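Local coordinates for protein imelysin (Bacteroides ovatus ATCC 8483, PDB 3OYV) that probably takes part in bacterial iron uptake as a metal-binding outer-membrane protein of the imelysin-like family, its peptidase name notwithstanding, at residues Y27-L35 with H345-K353; W119-Y130 with A171-F182. All coordinates share one frame; numbering follows the deposited sequence. Where two conformers were deposited one is given.

Contact 1 of 2, residues Y27-L35 with H345-K353; sequences YMRNVAALL and HTLEFLLYK
Helix 343-351, which carries the GxHxxE sequence of the imelysin-like family, packs on helix 21-47 through Leu347, a knob seated in the hole formed by Met28, Val31, Ala32 and Leu35. The two segments run closer to antiparallel than to perpendicular, their directions 148° apart and their axes 9.6 Å from each other at closest approach. Because CG of Leu347 is anti to its backbone nitrogen (chi1 -163°), the end of the side chain swings in toward helix 21-47. Its two methyls then divide the hole: CD2 of Leu347 lies 3.9 Å from CD1 of Leu35 and also faces the Ala32 methyl, while CD1 of Leu347 is 4.2 Å from CG of Met28.

The histidine and glutamate of the motif take no part in the helix packing; instead ND1 of His345 donates to OE1 of Glu348 over 2.8 Å, nearly straight at 173° and in the plane of the imidazole ring. Glu348 OE2 is hydrogen-bonded to Ser118 OG, and NE2 of His345 to an unidentified ligand, probably from the crystallisation liquor, which may mark a pocket.

The face turned to helix 21-47 is aliphatic, and Tyr27 of that helix meets it with its ring: CD2 of Tyr27 lies 4.1 Å from Leu350 CD1 and CE2 of Tyr27 4.1 Å from Thr346 CG2, the side chains crossing at about a right angle. Val31 CG2 rests toward the rim of one face of this ring, whose OH reaches the Val341 carbonyl. CG2 of Thr346 also meets CG2 of Val31 at 3.9 Å, leaving its hydroxyl to the carbonyl of Arg342. The Leu350 and Met28 side chains lie alongside, pointing opposite ways, with Leu350 CD1 3.7 Å from Met28 CG. Helix 309-316 packs against Tyr27, Thr346 and Leu350 alike.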
loop_
_atom_site.group_PDB
_atom_site.type_symbol
_atom_site.label_atom_id
_atom_site.label_comp_id
_atom_site.label_asym_id
_atom_site.label_seq_id
_atom_site.Cartn_x
_atom_site.Cartn_y
_atom_site.Cartn_z
ATOM N N TYR A 27 4.137 -4.437 22.394
ATOM C CA TYR A 27 3.620 -4.988 21.138
ATOM C C TYR A 27 3.685 -3.956 20.013
ATOM O O TYR A 27 4.013 -4.295 18.883
ATOM C CB TYR A 27 2.237 -5.610 21.271
ATOM C CG TYR A 27 1.995 -6.568 20.134
ATOM C CD1 TYR A 27 2.820 -7.682 19.957
ATOM C CD2 TYR A 27 0.974 -6.349 19.230
ATOM C CE1 TYR A 27 2.620 -8.552 18.928
ATOM C CE2 TYR A 27 0.760 -7.235 18.182
ATOM C CZ TYR A 27 1.589 -8.343 18.040
ATOM O OH TYR A 27 1.396 -9.254 17.013
HETATM N N MSE A 28 3.383 -2.693 20.323
HETATM C CA MSE A 28 3.564 -1.613 19.328
HETATM C C MSE A 28 4.997 -1.612 18.834
HETATM O O MSE A 28 5.236 -1.509 17.632
HETATM C CB MSE A 28 3.239 -0.229 19.876
HETATM C CG MSE A 28 1.803 0.150 19.877
HETATM SE SE MSE A 28 1.584 2.028 20.154
HETATM C CE MSE A 28 2.478 2.161 21.859
ATOM N N ARG A 29 5.940 -1.662 19.779
ATOM C CA ARG A 29 7.347 -1.706 19.401
ATOM C C ARG A 29 7.643 -2.899 18.491
ATOM O O ARG A 29 8.352 -2.776 17.498
ATOM C CB ARG A 29 8.290 -1.734 20.623
ATOM C CG ARG A 29 9.724 -1.868 20.298
ATOM C CD ARG A 29 10.556 -1.690 21.526
ATOM N NE ARG A 29 11.927 -2.078 21.203
ATOM C CZ ARG A 29 12.971 -1.981 22.021
ATOM N NH1 ARG A 29 12.805 -1.568 23.247
ATOM N NH2 ARG A 29 14.182 -2.353 21.610
ATOM N N ASN A 30 7.120 -4.065 18.860
ATOM C CA ASN A 30 7.349 -5.256 18.072
ATOM C C ASN A 30 6.850 -5.082 16.631
ATOM O O ASN A 30 7.554 -5.386 15.671
ATOM C CB ASN A 30 6.666 -6.465 18.709
ATOM C CG ASN A 30 7.181 -7.778 18.124
ATOM O OD1 ASN A 30 8.336 -8.139 18.330
ATOM N ND2 ASN A 30 6.340 -8.470 17.336
ATOM N N VAL A 31 5.622 -4.586 16.497
ATOM C CA VAL A 31 5.030 -4.441 15.166
ATOM C C VAL A 31 5.772 -3.376 14.341
ATOM O O VAL A 31 6.034 -3.576 13.147
ATOM C CB VAL A 31 3.536 -4.154 15.290
ATOM C CG1 VAL A 31 2.905 -3.830 13.925
ATOM C CG2 VAL A 31 2.795 -5.335 15.951
ATOM N N ALA A 32 6.179 -2.284 14.986
ATOM C CA ALA A 32 6.915 -1.219 14.295
ATOM C C ALA A 32 8.307 -1.708 13.899
ATOM O O ALA A 32 8.815 -1.340 12.837
ATOM C CB ALA A 32 7.031 0.026 15.161
ATOM N N ALA A 33 8.955 -2.545 14.750
ATOM C CA ALA A 33 10.266 -3.122 14.442
ATOM C C ALA A 33 10.178 -4.006 13.211
ATOM O O ALA A 33 11.041 -3.975 12.339
ATOM C CB ALA A 33 10.783 -3.888 15.647
ATOM N N LEU A 34 9.118 -4.812 13.149
ATOM C CA LEU A 34 8.929 -5.699 12.002
ATOM C C LEU A 34 8.752 -4.892 10.708
ATOM O O LEU A 34 9.268 -5.238 9.663
ATOM C CB LEU A 34 7.734 -6.628 12.212
ATOM C CG LEU A 34 7.899 -7.695 13.299
ATOM C CD1 LEU A 34 6.558 -8.348 13.592
ATOM C CD2 LEU A 34 8.946 -8.741 12.904
ATOM N N LEU A 35 7.987 -3.817 10.807
ATOM C CA LEU A 35 7.724 -2.922 9.662
ATOM C C LEU A 35 9.015 -2.251 9.178
ATOM O O LEU A 35 9.224 -2.069 7.976
ATOM C CB LEU A 35 6.663 -1.869 10.008
ATOM C CG LEU A 35 5.180 -2.196 9.790
ATOM C CD1 LEU A 35 4.268 -1.178 10.479
ATOM C CD2 LEU A 35 4.901 -2.356 8.278
ATOM N N HIS A 345 -1.716 -2.311 9.448
ATOM C CA HIS A 345 -3.031 -2.222 10.017
ATOM C C HIS A 345 -3.096 -2.645 11.491
ATOM O O HIS A 345 -3.964 -2.208 12.214
ATOM C CB HIS A 345 -4.048 -2.938 9.157
ATOM C CG HIS A 345 -4.180 -2.311 7.811
ATOM N ND1 HIS A 345 -4.633 -1.016 7.636
ATOM C CD2 HIS A 345 -3.910 -2.794 6.583
ATOM C CE1 HIS A 345 -4.629 -0.735 6.342
ATOM N NE2 HIS A 345 -4.170 -1.790 5.687
ATOM N N THR A 346 -2.172 -3.481 11.923
ATOM C CA THR A 346 -2.045 -3.778 13.357
ATOM C C THR A 346 -1.551 -2.552 14.101
ATOM O O THR A 346 -2.086 -2.206 15.143
ATOM C CB THR A 346 -1.154 -5.013 13.626
ATOM O OG1 THR A 346 -1.795 -6.156 13.067
ATOM C CG2 THR A 346 -1.017 -5.216 15.127
ATOM N N LEU A 347 -0.543 -1.869 13.558
ATOM C CA LEU A 347 -0.137 -0.615 14.189
ATOM C C LEU A 347 -1.251 0.400 14.172
ATOM O O LEU A 347 -1.442 1.109 15.139
ATOM C CB LEU A 347 1.106 -0.097 13.520
ATOM C CG LEU A 347 1.891 0.945 14.269
ATOM C CD1 LEU A 347 2.115 0.600 15.745
ATOM C CD2 LEU A 347 3.254 1.129 13.511
ATOM N N GLU A 348 -1.982 0.443 13.061
ATOM C CA GLU A 348 -3.139 1.327 12.983
ATOM C C GLU A 348 -4.143 1.065 14.126
ATOM O O GLU A 348 -4.635 1.995 14.779
ATOM C CB GLU A 348 -3.824 1.153 11.606
ATOM C CG GLU A 348 -4.880 2.192 11.260
ATOM C CD GLU A 348 -5.754 1.748 10.084
ATOM O OE1 GLU A 348 -5.621 0.602 9.631
ATOM O OE2 GLU A 348 -6.608 2.559 9.678
ATOM N N PHE A 349 -4.439 -0.219 14.342
ATOM C CA PHE A 349 -5.358 -0.627 15.434
ATOM C C PHE A 349 -4.876 -0.116 16.793
ATOM O O PHE A 349 -5.665 0.303 17.627
ATOM C CB PHE A 349 -5.419 -2.155 15.430
ATOM C CG PHE A 349 -6.283 -2.775 16.508
ATOM C CD1 PHE A 349 -5.811 -2.963 17.785
ATOM C CD2 PHE A 349 -7.516 -3.302 16.196
ATOM C CE1 PHE A 349 -6.613 -3.552 18.742
ATOM C CE2 PHE A 349 -8.298 -3.920 17.159
ATOM C CZ PHE A 349 -7.849 -4.019 18.422
ATOM N N LEU A 350 -3.568 -0.185 16.988
ATOM C CA LEU A 350 -2.908 0.196 18.240
ATOM C C LEU A 350 -2.809 1.694 18.452
ATOM O O LEU A 350 -2.630 2.141 19.589
ATOM C CB LEU A 350 -1.526 -0.477 18.311
ATOM C CG LEU A 350 -1.503 -2.020 18.409
ATOM C CD1 LEU A 350 -0.070 -2.564 18.186
ATOM C CD2 LEU A 350 -2.133 -2.526 19.733
ATOM N N LEU A 351 -2.958 2.473 17.369
ATOM C CA LEU A 351 -2.805 3.915 17.408
ATOM C C LEU A 351 -4.109 4.713 17.325
ATOM O O LEU A 351 -4.151 5.856 17.772
ATOM C CB LEU A 351 -1.859 4.392 16.294
ATOM C CG LEU A 351 -0.402 3.997 16.441
ATOM C CD1 LEU A 351 0.376 4.440 15.195
ATOM C CD2 LEU A 351 0.199 4.603 17.731
ATOM N N TYR A 352 -5.128 4.133 16.687
ATOM C CA TYR A 352 -6.367 4.813 16.370
ATOM C C TYR A 352 -7.591 4.095 16.915
ATOM O O TYR A 352 -7.584 2.861 17.042
ATOM C CB TYR A 352 -6.548 4.865 14.867
ATOM C CG TYR A 352 -5.634 5.775 14.094
ATOM C CD1 TYR A 352 -5.977 7.086 13.850
ATOM C CD2 TYR A 352 -4.455 5.281 13.525
ATOM C CE1 TYR A 352 -5.163 7.895 13.061
ATOM C CE2 TYR A 352 -3.632 6.086 12.772
ATOM C CZ TYR A 352 -4.002 7.385 12.520
ATOM O OH TYR A 352 -3.176 8.142 11.727
ATOM N N LYS A 353 -8.632 4.876 17.167
ATOM C CA LYS A 353 -9.929 4.298 17.402
ATOM C C LYS A 353 -10.989 5.201 16.787
ATOM O O LYS A 353 -11.050 6.396 17.082
ATOM C CB LYS A 353 -10.125 4.114 18.893
ATOM C CG LYS A 353 -11.452 3.418 19.209
ATOM C CD LYS A 353 -11.618 3.129 20.661
ATOM C CE LYS A 353 -12.830 2.264 20.909
ATOM N NZ LYS A 353 -13.096 2.144 22.373
#

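Contact 2 of 2, residues W119-Y130 with A171-F182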
loop_
_atom_site.group_PDB
_atom_site.type_symbol
_atom_site.label_atom_id
_atom_site.label_comp_id
_atom_site.label_asym_id
_atom_site.label_seq_id
_atom_site.Cartn_x
_atom_site.Cartn_y
_atom_site.Cartn_z
ATOM N N TRP A 119 -10.105 6.270 9.670
ATOM C CA TRP A 119 -10.987 6.928 8.670
ATOM C C TRP A 119 -10.193 7.343 7.429
ATOM O O TRP A 119 -10.390 8.413 6.840
ATOM C CB TRP A 119 -11.721 8.122 9.277
ATOM C CG TRP A 119 -12.873 7.798 10.163
ATOM C CD1 TRP A 119 -13.160 6.611 10.738
ATOM C CD2 TRP A 119 -13.892 8.701 10.577
ATOM N NE1 TRP A 119 -14.292 6.705 11.488
ATOM C CE2 TRP A 119 -14.773 7.980 11.396
ATOM C CE3 TRP A 119 -14.167 10.053 10.302
ATOM C CZ2 TRP A 119 -15.913 8.575 11.987
ATOM C CZ3 TRP A 119 -15.322 10.638 10.868
ATOM C CH2 TRP A 119 -16.174 9.891 11.698
ATOM N N HIS A 120 -9.264 6.489 7.056
ATOM C CA HIS A 120 -8.279 6.773 6.012
ATOM C C HIS A 120 -8.548 6.021 4.703
ATOM O O HIS A 120 -7.772 6.113 3.751
ATOM C CB HIS A 120 -6.900 6.447 6.639
ATOM C CG HIS A 120 -5.745 6.518 5.703
ATOM N ND1 HIS A 120 -5.287 7.709 5.181
ATOM C CD2 HIS A 120 -4.925 5.555 5.242
ATOM C CE1 HIS A 120 -4.255 7.458 4.389
ATOM N NE2 HIS A 120 -4.001 6.157 4.431
ATOM N N SER A 121 -9.622 5.237 4.629
ATOM C CA SER A 121 -9.845 4.377 3.449
ATOM C C SER A 121 -9.879 5.172 2.141
ATOM O O SER A 121 -9.268 4.764 1.173
ATOM C CB SER A 121 -11.124 3.510 3.584
ATOM O OG SER A 121 -12.299 4.266 3.632
ATOM N N ARG A 122 -10.632 6.274 2.098
ATOM C CA ARG A 122 -10.681 7.061 0.867
ATOM C C ARG A 122 -9.278 7.449 0.393
ATOM O O ARG A 122 -8.940 7.296 -0.761
ATOM C CB ARG A 122 -11.528 8.324 1.048
ATOM C CG ARG A 122 -13.026 8.056 1.077
ATOM C CD ARG A 122 -13.833 9.208 1.663
ATOM N NE ARG A 122 -13.628 10.452 0.909
ATOM C CZ ARG A 122 -12.767 11.415 1.212
ATOM N NH1 ARG A 122 -12.023 11.373 2.303
ATOM N NH2 ARG A 122 -12.643 12.474 0.395
ATOM N N ASP A 123 -8.489 7.998 1.311
ATOM C CA ASP A 123 -7.180 8.491 0.948
ATOM C C ASP A 123 -6.232 7.352 0.573
ATOM O O ASP A 123 -5.450 7.474 -0.357
ATOM C CB ASP A 123 -6.614 9.365 2.071
ATOM C CG ASP A 123 -7.286 10.724 2.187
ATOM O OD1 ASP A 123 -7.960 11.146 1.226
ATOM O OD2 ASP A 123 -7.100 11.356 3.257
ATOM N N ASP A 124 -6.325 6.230 1.296
ATOM C CA ASP A 124 -5.578 5.023 0.999
ATOM C C ASP A 124 -5.845 4.596 -0.446
ATOM O O ASP A 124 -4.930 4.455 -1.262
ATOM C CB ASP A 124 -6.039 3.986 2.031
ATOM C CG ASP A 124 -5.498 2.587 1.822
ATOM O OD1 ASP A 124 -4.753 2.279 0.877
ATOM O OD2 ASP A 124 -5.834 1.726 2.690
ATOM N N TYR A 125 -7.119 4.406 -0.768
ATOM C CA TYR A 125 -7.466 3.826 -2.065
ATOM C C TYR A 125 -7.144 4.807 -3.191
ATOM O O TYR A 125 -6.754 4.391 -4.286
ATOM C CB TYR A 125 -8.931 3.380 -2.141
ATOM C CG TYR A 125 -9.451 2.524 -0.989
ATOM C CD1 TYR A 125 -8.595 1.846 -0.104
ATOM C CD2 TYR A 125 -10.821 2.421 -0.785
ATOM C CE1 TYR A 125 -9.105 1.133 0.976
ATOM C CE2 TYR A 125 -11.328 1.709 0.274
ATOM C CZ TYR A 125 -10.476 1.056 1.153
ATOM O OH TYR A 125 -11.050 0.394 2.235
ATOM N N THR A 126 -7.304 6.100 -2.913
ATOM C CA THR A 126 -6.937 7.142 -3.867
ATOM C C THR A 126 -5.429 7.100 -4.139
ATOM O O THR A 126 -4.995 7.169 -5.297
ATOM C CB THR A 126 -7.362 8.528 -3.377
ATOM O OG1 THR A 126 -8.760 8.539 -3.138
ATOM C CG2 THR A 126 -7.048 9.621 -4.387
ATOM N N ASN A 127 -4.627 6.955 -3.073
ATOM C CA ASN A 127 -3.173 6.795 -3.251
ATOM C C ASN A 127 -2.821 5.582 -4.074
ATOM O O ASN A 127 -1.886 5.613 -4.867
ATOM C CB ASN A 127 -2.468 6.736 -1.892
ATOM C CG ASN A 127 -2.306 8.094 -1.251
ATOM O OD1 ASN A 127 -2.396 9.132 -1.914
ATOM N ND2 ASN A 127 -2.081 8.103 0.065
ATOM N N ASN A 128 -3.591 4.507 -3.925
ATOM C CA ASN A 128 -3.385 3.339 -4.758
ATOM C C ASN A 128 -3.576 3.686 -6.256
ATOM O O ASN A 128 -2.852 3.206 -7.125
ATOM C CB ASN A 128 -4.338 2.183 -4.418
ATOM C CG ASN A 128 -4.207 1.617 -2.988
ATOM O OD1 ASN A 128 -5.169 1.003 -2.528
ATOM N ND2 ASN A 128 -3.076 1.806 -2.301
ATOM N N ILE A 129 -4.571 4.514 -6.543
ATOM C CA ILE A 129 -4.791 4.949 -7.930
ATOM C C ILE A 129 -3.643 5.875 -8.386
ATOM O O ILE A 129 -3.188 5.791 -9.527
ATOM C CB ILE A 129 -6.172 5.600 -8.122
ATOM C CG1 ILE A 129 -7.307 4.629 -7.739
ATOM C CG2 ILE A 129 -6.314 6.095 -9.556
ATOM C CD1 ILE A 129 -7.290 3.302 -8.423
ATOM N N TYR A 130 -3.158 6.738 -7.489
ATOM C CA TYR A 130 -1.998 7.549 -7.831
ATOM C C TYR A 130 -0.755 6.726 -8.094
ATOM O O TYR A 130 0.096 7.167 -8.843
ATOM C CB TYR A 130 -1.733 8.614 -6.769
ATOM C CG TYR A 130 -2.768 9.708 -6.749
ATOM C CD1 TYR A 130 -3.328 10.173 -7.934
ATOM C CD2 TYR A 130 -3.181 10.289 -5.557
ATOM C CE1 TYR A 130 -4.275 11.178 -7.936
ATOM C CE2 TYR A 130 -4.134 11.313 -5.550
ATOM C CZ TYR A 130 -4.661 11.735 -6.746
ATOM O OH TYR A 130 -5.603 12.742 -6.749
ATOM N N ALA A 171 -11.118 7.703 -11.681
ATOM C CA ALA A 171 -11.133 6.781 -10.535
ATOM C C ALA A 171 -10.691 7.484 -9.253
ATOM O O ALA A 171 -11.330 7.329 -8.202
ATOM C CB ALA A 171 -10.302 5.542 -10.829
ATOM N N ALA A 172 -9.592 8.230 -9.300
ATOM C CA ALA A 172 -9.148 8.956 -8.126
ATOM C C ALA A 172 -10.212 9.921 -7.605
ATOM O O ALA A 172 -10.522 9.976 -6.408
ATOM C CB ALA A 172 -7.816 9.672 -8.386
ATOM N N LYS A 173 -10.808 10.695 -8.502
ATOM C CA LYS A 173 -11.807 11.662 -8.078
ATOM C C LYS A 173 -13.073 10.943 -7.590
ATOM O O LYS A 173 -13.702 11.418 -6.660
ATOM C CB LYS A 173 -12.114 12.651 -9.214
ATOM C CG LYS A 173 -13.092 13.770 -8.857
ATOM C CD LYS A 173 -12.636 14.636 -7.682
ATOM C CE LYS A 173 -13.283 16.042 -7.714
ATOM N NZ LYS A 173 -14.768 16.028 -7.849
ATOM N N ALA A 174 -13.451 9.834 -8.209
ATOM C CA ALA A 174 -14.646 9.102 -7.740
ATOM C C ALA A 174 -14.461 8.579 -6.303
ATOM O O ALA A 174 -15.373 8.669 -5.478
ATOM C CB ALA A 174 -14.977 7.959 -8.659
ATOM N N ILE A 175 -13.263 8.098 -5.980
ATOM C CA ILE A 175 -13.016 7.624 -4.604
ATOM C C ILE A 175 -13.074 8.809 -3.647
ATOM O O ILE A 175 -13.688 8.736 -2.577
ATOM C CB ILE A 175 -11.692 6.884 -4.522
ATOM C CG1 ILE A 175 -11.732 5.593 -5.356
ATOM C CG2 ILE A 175 -11.362 6.576 -3.027
ATOM C CD1 ILE A 175 -10.347 5.020 -5.684
ATOM N N GLN A 176 -12.455 9.929 -4.014
ATOM C CA GLN A 176 -12.510 11.114 -3.164
ATOM C C GLN A 176 -13.916 11.667 -2.966
ATOM O O GLN A 176 -14.197 12.262 -1.937
ATOM C CB GLN A 176 -11.584 12.218 -3.706
ATOM C CG GLN A 176 -10.106 11.874 -3.521
ATOM C CD GLN A 176 -9.687 12.009 -2.089
ATOM O OE1 GLN A 176 -9.827 13.075 -1.482
ATOM N NE2 GLN A 176 -9.229 10.909 -1.496
ATOM N N ASP A 177 -14.763 11.454 -3.962
ATOM C CA ASP A 177 -16.138 11.915 -3.866
ATOM C C ASP A 177 -16.970 11.160 -2.844
ATOM O O ASP A 177 -17.998 11.719 -2.365
ATOM C CB ASP A 177 -16.836 11.889 -5.230
ATOM C CG ASP A 177 -16.497 13.104 -6.073
ATOM O OD1 ASP A 177 -16.024 14.102 -5.511
ATOM O OD2 ASP A 177 -16.718 13.056 -7.298
ATOM N N ILE A 178 -16.550 9.933 -2.496
ATOM C CA ILE A 178 -17.285 9.186 -1.478
ATOM C C ILE A 178 -17.310 10.063 -0.241
ATOM O O ILE A 178 -16.283 10.615 0.159
ATOM C CB ILE A 178 -16.613 7.840 -1.153
ATOM C CG1 ILE A 178 -16.587 6.899 -2.362
ATOM C CG2 ILE A 178 -17.322 7.179 0.067
ATOM C CD1 ILE A 178 -15.742 5.614 -2.198
ATOM N N PRO A 179 -18.490 10.239 0.399
ATOM C CA PRO A 179 -18.472 11.070 1.595
ATOM C C PRO A 179 -17.567 10.471 2.693
ATOM O O PRO A 179 -17.557 9.259 2.913
ATOM C CB PRO A 179 -19.963 11.118 2.038
ATOM C CG PRO A 179 -20.719 10.811 0.805
ATOM C CD PRO A 179 -19.861 9.858 0.001
ATOM N N GLN A 180 -16.815 11.333 3.344
ATOM C CA GLN A 180 -15.910 10.919 4.407
ATOM C C GLN A 180 -16.697 10.614 5.676
ATOM O O GLN A 180 -17.508 11.425 6.093
ATOM C CB GLN A 180 -14.885 12.040 4.671
ATOM C CG GLN A 180 -14.012 11.901 5.905
ATOM C CD GLN A 180 -12.977 10.807 5.815
ATOM O OE1 GLN A 180 -12.919 10.050 4.828
ATOM N NE2 GLN A 180 -12.112 10.744 6.823
ATOM N N PRO A 181 -16.447 9.458 6.320
ATOM C CA PRO A 181 -15.601 8.354 5.904
ATOM C C PRO A 181 -16.381 7.334 5.098
ATOM O O PRO A 181 -17.571 7.134 5.311
ATOM C CB PRO A 181 -15.180 7.758 7.250
ATOM C CG PRO A 181 -16.424 7.963 8.115
ATOM C CD PRO A 181 -16.977 9.271 7.696
ATOM N N PHE A 182 -15.692 6.633 4.229
ATOM C CA PHE A 182 -16.314 5.580 3.426
ATOM C C PHE A 182 -17.050 4.596 4.327
ATOM O O PHE A 182 -18.147 4.154 3.992
ATOM C CB PHE A 182 -15.250 4.877 2.552
ATOM C CG PHE A 182 -15.683 3.592 1.929
ATOM C CD1 PHE A 182 -16.876 3.472 1.224
ATOM C CD2 PHE A 182 -14.834 2.486 1.988
ATOM C CE1 PHE A 182 -17.211 2.257 0.651
ATOM C CE2 PHE A 182 -15.165 1.285 1.421
ATOM C CZ PHE A 182 -16.369 1.156 0.748
HETATM O O HOH W 1 -12.620 7.220 4.502
HETATM O O HOH W 2 -9.763 13.204 1.656
#
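Around Thr126 and Ala172, whose CA atoms are 5.1 Å apart, the helical segments 121-130 and 171-177 pass almost exactly antiparallel (178°) at an axis separation of 8.9 Å. Ile175 is the knob here, set among Arg122, Tyr125, Thr126 and Ile129. Past the helix, the chain runs on in extended form to a cis peptide before Pro181, whose CG sits over the face of the six-membered ring of Trp119 in a CH-pi contact, 3.6 Å from the ring centroid.

Polar groups dominate the flank. The Arg122 chain bends at chi3 (59°), bringing its guanidinium to the carbonyls that follow Ile175. NH2 of Arg122 meets a lone pair of the Gln176 O in plane at 2.8 Å. Arg122 NH1 reaches Gln180 OE1 at 3.0 Å, tilted and from above the amide's carbonyl plane, and Arg122 NE makes a weak bond to the Ile178 carbonyl. The Gln180 amide spends its other end on Trp119, its NE2 lying 2.9 Å from the Trp119 O. Both protons of Gln176 NE2 are used: one goes to Thr126 OG1 at 2.9 Å, the other to Asp123 OD1 at 3.0 Å, carboxylate and amide being nearly coplanar. Thr126 OG1 in turn donates to the Arg122 carbonyl.

A leucine in place of Arg122 would probably leave the Gln176 and Ile178 carbonyls without this donor and the Gln180 amide freer to turn. A positive group beside carbonyls late in helix 158-177 is likely to offset the negative end of that helix's dipole.

The pair shows how chemistry follows burial in a helical fold. Contact 1 is buried throughout and joins helices distant in sequence, from the beginning and the end of the chain, by hydrocarbon packing. Contact 2 joins helices much closer in sequence, is only partly buried, and combines an apolar strip with an outer network of amides, charges and bound water. They share no helix, and their centres stand 23 Å apart, yet helix 265-283 borders both: Trp275 and Ile276 touch residues of 345-353 and His120 of 119-130. An unidentified ligand, probably from the crystallisation liquor, lies beside His345 and near Tyr125, and may mark a pocket there.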